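Putative sugar binding protein (Salmonella enterica subsp. enterica serovar Typhimurium, PDB 3KNZ) probably binds phosphorylated sugars or other carbohydrate derivatives through its two SIS-type lobes, and may act as a GlmS-like sugar isomerase. Local coordinates at residues A[194-208]-A[314-328]. Sequence-based numbering, arbitrary orientation.
Sequences RMEKTFNHLPALVTA and LNFPFVNDEDFAVFE
Met195 and Phe324 meet where the long helix 185-215, which links the two parallel-sheet lobes of this SIS-family fold, lies across the loop leading from edge strand 314-315 to the C-terminal helix 326-339. The selenomethionine CG sits over the centre of the Phe324 ring, 3.6 Å from its centroid, and Asp323 CB backs the opposite face. Arg194 CB comes to the edge of the same ring, while its chain, bent at chi3 (-84°), carries the guanidinium into an acidic turn. There the guanidinium lies nearly coplanar with the Asp321 carboxylate, NH1 standing 2.9 Å from OD1 in a salt bridge whose hydrogen bonds, to OD1 and OD2, are both weak. NH1 also donates to Asp323 OD2, met on its anti side but tilted out of the carboxylate plane; Arg74 holds the other oxygen of Asp323. Asp321 OD1 takes the Asp323 N-H on its anti lone pair, an Asx turn, and the Phe324 N-H, extending it to an Asx motif, from above the carboxylate plane. On the buried side Phe199 points its edge at the face of Phe327, planes at 80°. On the more open side Val319 CG2 rests over one face of the His201 imidazole. Toward the strand, Leu205 CD1 lies over the Phe316 face opposite Pro317, 3.8 Å from the ring centroid. Glu328 OE1 takes the Val319 N-H at 2.9 Å and OE2 that of Asn320, each through its syn lone pair, and a water joins OE2 to Thr198 OG1.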
loop_
_atom_site.group_PDB
_atom_site.type_symbol
_atom_site.label_atom_id
_atom_site.label_comp_id
_atom_site.label_asym_id
_atom_site.label_seq_id
_atom_site.Cartn_x
_atom_site.Cartn_y
_atom_site.Cartn_z
ATOM N N ARG A 194 -27.689 10.772 9.389
ATOM C CA ARG A 194 -26.852 9.628 9.688
ATOM C C ARG A 194 -25.522 10.036 10.311
ATOM O O ARG A 194 -25.124 9.483 11.335
ATOM C CB ARG A 194 -26.641 8.774 8.436
ATOM C CG ARG A 194 -27.906 8.037 7.991
ATOM C CD ARG A 194 -27.546 6.826 7.159
ATOM N NE ARG A 194 -27.316 7.116 5.752
ATOM C CZ ARG A 194 -26.445 6.471 4.981
ATOM N NH1 ARG A 194 -25.619 5.556 5.485
ATOM N NH2 ARG A 194 -26.349 6.804 3.705
HETATM N N MSE A 195 -24.850 11.011 9.706
HETATM C CA MSE A 195 -23.573 11.487 10.234
HETATM C C MSE A 195 -23.771 12.008 11.642
HETATM O O MSE A 195 -23.012 11.673 12.549
HETATM C CB MSE A 195 -22.978 12.584 9.345
HETATM C CG MSE A 195 -22.456 12.079 8.003
HETATM SE SE MSE A 195 -21.954 13.535 6.836
HETATM C CE MSE A 195 -21.473 12.536 5.256
ATOM N N GLU A 196 -24.810 12.821 11.806
ATOM C CA GLU A 196 -25.159 13.413 13.088
ATOM C C GLU A 196 -25.507 12.338 14.129
ATOM O O GLU A 196 -25.157 12.469 15.297
ATOM C CB GLU A 196 -26.334 14.372 12.896
ATOM C CG GLU A 196 -26.788 15.077 14.157
ATOM C CD GLU A 196 -28.084 15.854 13.971
ATOM O OE1 GLU A 196 -28.907 15.497 13.096
ATOM O OE2 GLU A 196 -28.290 16.825 14.723
ATOM N N LYS A 197 -26.197 11.282 13.720
ATOM C CA LYS A 197 -26.533 10.230 14.665
ATOM C C LYS A 197 -25.254 9.535 15.143
ATOM O O LYS A 197 -25.084 9.301 16.342
ATOM C CB LYS A 197 -27.501 9.219 14.056
ATOM C CG LYS A 197 -27.989 8.158 15.046
ATOM C CD LYS A 197 -28.926 7.161 14.383
ATOM C CE LYS A 197 -29.325 6.039 15.328
ATOM N NZ LYS A 197 -30.153 5.002 14.643
ATOM N N THR A 198 -24.355 9.217 14.211
ATOM C CA THR A 198 -23.086 8.591 14.569
ATOM C C THR A 198 -22.291 9.511 15.503
ATOM O O THR A 198 -21.788 9.068 16.539
ATOM C CB THR A 198 -22.236 8.216 13.318
ATOM O OG1 THR A 198 -22.900 7.192 12.568
ATOM C CG2 THR A 198 -20.861 7.693 13.723
ATOM N N PHE A 199 -22.206 10.795 15.166
ATOM C CA PHE A 199 -21.447 11.714 16.009
ATOM C C PHE A 199 -22.023 11.829 17.427
ATOM O O PHE A 199 -21.266 11.882 18.398
ATOM C CB PHE A 199 -21.293 13.096 15.357
ATOM C CG PHE A 199 -20.610 13.064 14.002
ATOM C CD1 PHE A 199 -19.688 12.073 13.684
ATOM C CD2 PHE A 199 -20.834 14.072 13.078
ATOM C CE1 PHE A 199 -19.066 12.055 12.453
ATOM C CE2 PHE A 199 -20.205 14.064 11.851
ATOM C CZ PHE A 199 -19.319 13.056 11.538
ATOM N N ASN A 200 -23.349 11.853 17.550
ATOM C CA ASN A 200 -23.989 11.913 18.865
ATOM C C ASN A 200 -23.778 10.659 19.712
ATOM O O ASN A 200 -23.914 10.704 20.928
ATOM C CB ASN A 200 -25.488 12.150 18.716
ATOM C CG ASN A 200 -25.816 13.571 18.343
ATOM O OD1 ASN A 200 -25.157 14.514 18.793
ATOM N ND2 ASN A 200 -26.857 13.741 17.537
ATOM N N HIS A 201 -23.470 9.540 19.068
ATOM C CA HIS A 201 -23.251 8.280 19.771
ATOM C C HIS A 201 -21.791 8.065 20.192
ATOM O O HIS A 201 -21.492 7.140 20.949
ATOM C CB HIS A 201 -23.751 7.103 18.913
ATOM C CG HIS A 201 -25.235 6.889 18.985
ATOM N ND1 HIS A 201 -25.807 5.902 19.763
ATOM C CD2 HIS A 201 -26.266 7.551 18.406
ATOM C CE1 HIS A 201 -27.123 5.955 19.645
ATOM N NE2 HIS A 201 -27.426 6.949 18.829
ATOM N N LEU A 202 -20.888 8.926 19.734
ATOM C CA LEU A 202 -19.464 8.762 20.058
ATOM C C LEU A 202 -19.129 8.948 21.551
ATOM O O LEU A 202 -18.321 8.207 22.103
ATOM C CB LEU A 202 -18.592 9.679 19.186
ATOM C CG LEU A 202 -18.682 9.409 17.681
ATOM C CD1 LEU A 202 -17.768 10.324 16.893
ATOM C CD2 LEU A 202 -18.362 7.946 17.371
ATOM N N PRO A 203 -19.754 9.928 22.213
ATOM C CA PRO A 203 -19.422 10.109 23.620
ATOM C C PRO A 203 -19.617 8.846 24.449
ATOM O O PRO A 203 -18.802 8.553 25.330
ATOM C CB PRO A 203 -20.384 11.207 24.061
ATOM C CG PRO A 203 -20.619 11.993 22.818
ATOM C CD PRO A 203 -20.664 10.976 21.724
ATOM N N ALA A 204 -20.681 8.103 24.167
ATOM C CA ALA A 204 -20.950 6.876 24.896
ATOM C C ALA A 204 -19.874 5.845 24.567
ATOM O O ALA A 204 -19.446 5.092 25.434
ATOM C CB ALA A 204 -22.336 6.343 24.563
ATOM N N LEU A 205 -19.435 5.825 23.310
ATOM C CA LEU A 205 -18.388 4.895 22.862
ATOM C C LEU A 205 -17.034 5.220 23.506
ATOM O O LEU A 205 -16.255 4.316 23.806
ATOM C CB LEU A 205 -18.270 4.905 21.332
ATOM C CG LEU A 205 -17.183 4.034 20.694
ATOM C CD1 LEU A 205 -17.281 2.578 21.137
ATOM C CD2 LEU A 205 -17.280 4.144 19.183
ATOM N N VAL A 206 -16.759 6.507 23.716
ATOM C CA VAL A 206 -15.520 6.924 24.366
ATOM C C VAL A 206 -15.484 6.407 25.814
ATOM O O VAL A 206 -14.456 5.917 26.285
ATOM C CB VAL A 206 -15.358 8.469 24.351
ATOM C CG1 VAL A 206 -14.179 8.901 25.220
ATOM C CG2 VAL A 206 -15.197 8.984 22.924
ATOM N N THR A 207 -16.616 6.507 26.508
ATOM C CA THR A 207 -16.716 6.037 27.892
ATOM C C THR A 207 -16.585 4.519 27.969
ATOM O O THR A 207 -15.965 3.990 28.889
ATOM C CB THR A 207 -18.057 6.463 28.542
ATOM O OG1 THR A 207 -18.165 7.890 28.515
ATOM C CG2 THR A 207 -18.152 5.971 29.990
ATOM N N ALA A 208 -17.170 3.826 26.997
ATOM C CA ALA A 208 -17.138 2.372 26.966
ATOM C C ALA A 208 -15.746 1.880 26.587
ATOM O O ALA A 208 -15.262 0.884 27.120
ATOM C CB ALA A 208 -18.185 1.844 25.987
ATOM N N LEU A 314 -14.897 -6.057 23.414
ATOM C CA LEU A 314 -15.628 -4.808 23.582
ATOM C C LEU A 314 -16.967 -4.961 22.897
ATOM O O LEU A 314 -17.121 -4.599 21.728
ATOM C CB LEU A 314 -14.874 -3.604 22.998
ATOM C CG LEU A 314 -15.678 -2.287 22.931
ATOM C CD1 LEU A 314 -16.459 -2.021 24.228
ATOM C CD2 LEU A 314 -14.787 -1.089 22.561
ATOM N N ASN A 315 -17.921 -5.546 23.611
ATOM C CA ASN A 315 -19.267 -5.668 23.088
ATOM C C ASN A 315 -19.956 -4.335 23.345
ATOM O O ASN A 315 -20.118 -3.920 24.488
ATOM C CB ASN A 315 -20.007 -6.822 23.743
ATOM C CG ASN A 315 -21.421 -6.961 23.235
ATOM O OD1 ASN A 315 -22.248 -6.076 23.433
ATOM N ND2 ASN A 315 -21.714 -8.091 22.596
ATOM N N PHE A 316 -20.331 -3.650 22.274
ATOM C CA PHE A 316 -20.920 -2.327 22.384
ATOM C C PHE A 316 -21.934 -2.091 21.269
ATOM O O PHE A 316 -21.717 -2.503 20.135
ATOM C CB PHE A 316 -19.804 -1.280 22.328
ATOM C CG PHE A 316 -20.296 0.139 22.300
ATOM C CD1 PHE A 316 -20.495 0.842 23.481
ATOM C CD2 PHE A 316 -20.547 0.777 21.090
ATOM C CE1 PHE A 316 -20.953 2.155 23.459
ATOM C CE2 PHE A 316 -20.993 2.087 21.062
ATOM C CZ PHE A 316 -21.199 2.778 22.249
ATOM N N PRO A 317 -23.047 -1.419 21.587
ATOM C CA PRO A 317 -24.087 -1.168 20.588
ATOM C C PRO A 317 -23.725 -0.090 19.559
ATOM O O PRO A 317 -24.278 0.997 19.584
ATOM C CB PRO A 317 -25.278 -0.715 21.443
ATOM C CG PRO A 317 -24.661 -0.103 22.653
ATOM C CD PRO A 317 -23.419 -0.896 22.917
ATOM N N PHE A 318 -22.801 -0.389 18.659
ATOM C CA PHE A 318 -22.410 0.571 17.635
ATOM C C PHE A 318 -23.593 0.939 16.766
ATOM O O PHE A 318 -24.485 0.125 16.559
ATOM C CB PHE A 318 -21.346 -0.025 16.706
ATOM C CG PHE A 318 -20.043 -0.314 17.377
ATOM C CD1 PHE A 318 -19.038 0.631 17.389
ATOM C CD2 PHE A 318 -19.821 -1.536 17.986
ATOM C CE1 PHE A 318 -17.834 0.372 18.005
ATOM C CE2 PHE A 318 -18.620 -1.802 18.601
ATOM C CZ PHE A 318 -17.623 -0.845 18.614
ATOM N N VAL A 319 -23.589 2.165 16.253
ATOM C CA VAL A 319 -24.595 2.595 15.299
ATOM C C VAL A 319 -24.441 1.720 14.051
ATOM O O VAL A 319 -25.428 1.357 13.414
ATOM C CB VAL A 319 -24.451 4.101 14.959
ATOM C CG1 VAL A 319 -25.314 4.493 13.766
ATOM C CG2 VAL A 319 -24.798 4.948 16.177
ATOM N N ASN A 320 -23.200 1.356 13.724
ATOM C CA ASN A 320 -22.897 0.485 12.568
ATOM C C ASN A 320 -23.394 0.945 11.205
ATOM O O ASN A 320 -23.748 0.126 10.360
ATOM C CB ASN A 320 -23.354 -0.962 12.810
ATOM C CG ASN A 320 -22.221 -1.873 13.240
ATOM O OD1 ASN A 320 -21.076 -1.451 13.386
ATOM N ND2 ASN A 320 -22.531 -3.140 13.410
ATOM N N ASP A 321 -23.404 2.253 10.987
ATOM C CA ASP A 321 -23.782 2.799 9.695
ATOM C C ASP A 321 -22.775 2.250 8.683
ATOM O O ASP A 321 -21.567 2.287 8.938
ATOM C CB ASP A 321 -23.728 4.321 9.765
ATOM C CG ASP A 321 -24.271 4.980 8.532
ATOM O OD1 ASP A 321 -23.686 4.796 7.441
ATOM O OD2 ASP A 321 -25.264 5.724 8.666
ATOM N N GLU A 322 -23.250 1.725 7.553
ATOM C CA GLU A 322 -22.322 1.157 6.567
ATOM C C GLU A 322 -21.329 2.179 6.015
ATOM O O GLU A 322 -20.270 1.806 5.525
ATOM C CB GLU A 322 -23.030 0.444 5.400
ATOM C CG GLU A 322 -23.840 1.314 4.478
ATOM C CD GLU A 322 -25.193 1.664 5.047
ATOM O OE1 GLU A 322 -25.494 1.218 6.173
ATOM O OE2 GLU A 322 -25.959 2.377 4.363
ATOM N N ASP A 323 -21.652 3.462 6.090
ATOM C CA ASP A 323 -20.744 4.475 5.582
ATOM C C ASP A 323 -20.007 5.190 6.712
ATOM O O ASP A 323 -18.813 5.470 6.600
ATOM C CB ASP A 323 -21.511 5.508 4.745
ATOM C CG ASP A 323 -22.105 4.918 3.469
ATOM O OD1 ASP A 323 -21.381 4.203 2.741
ATOM O OD2 ASP A 323 -23.291 5.194 3.178
ATOM N N PHE A 324 -20.700 5.441 7.818
ATOM C CA PHE A 324 -20.126 6.268 8.873
ATOM C C PHE A 324 -19.600 5.543 10.103
ATOM O O PHE A 324 -19.059 6.180 11.005
ATOM C CB PHE A 324 -21.134 7.351 9.254
ATOM C CG PHE A 324 -21.761 8.016 8.056
ATOM C CD1 PHE A 324 -20.962 8.608 7.086
ATOM C CD2 PHE A 324 -23.134 8.036 7.889
ATOM C CE1 PHE A 324 -21.526 9.212 5.963
ATOM C CE2 PHE A 324 -23.699 8.636 6.773
ATOM C CZ PHE A 324 -22.891 9.230 5.811
ATOM N N ALA A 325 -19.715 4.218 10.128
ATOM C CA ALA A 325 -19.179 3.447 11.249
ATOM C C ALA A 325 -17.660 3.649 11.367
ATOM O O ALA A 325 -17.058 3.345 12.394
ATOM C CB ALA A 325 -19.509 1.977 11.087
ATOM N N VAL A 326 -17.038 4.164 10.315
ATOM C CA VAL A 326 -15.600 4.403 10.349
ATOM C C VAL A 326 -15.226 5.384 11.475
ATOM O O VAL A 326 -14.133 5.306 12.037
ATOM C CB VAL A 326 -15.067 4.897 8.980
ATOM C CG1 VAL A 326 -15.319 3.835 7.910
ATOM C CG2 VAL A 326 -15.702 6.221 8.597
ATOM N N PHE A 327 -16.140 6.287 11.820
ATOM C CA PHE A 327 -15.890 7.243 12.897
ATOM C C PHE A 327 -15.977 6.582 14.287
ATOM O O PHE A 327 -15.492 7.134 15.277
ATOM C CB PHE A 327 -16.890 8.406 12.823
ATOM C CG PHE A 327 -16.835 9.201 11.533
ATOM C CD1 PHE A 327 -15.812 10.109 11.299
ATOM C CD2 PHE A 327 -17.833 9.080 10.584
ATOM C CE1 PHE A 327 -15.769 10.853 10.130
ATOM C CE2 PHE A 327 -17.797 9.825 9.415
ATOM C CZ PHE A 327 -16.760 10.706 9.187
ATOM N N GLU A 328 -16.600 5.407 14.355
ATOM C CA GLU A 328 -16.780 4.683 15.620
ATOM C C GLU A 328 -15.678 3.686 15.926
ATOM O O GLU A 328 -15.117 3.694 17.022
ATOM C CB GLU A 328 -18.101 3.897 15.622
ATOM C CG GLU A 328 -19.378 4.717 15.705
ATOM C CD GLU A 328 -20.619 3.837 15.782
ATOM O OE1 GLU A 328 -21.303 3.853 16.827
ATOM O OE2 GLU A 328 -20.893 3.100 14.818
HETATM O O HOH W 1 -25.466 7.106 11.727
HETATM O O HOH W 2 -22.136 4.674 12.520
#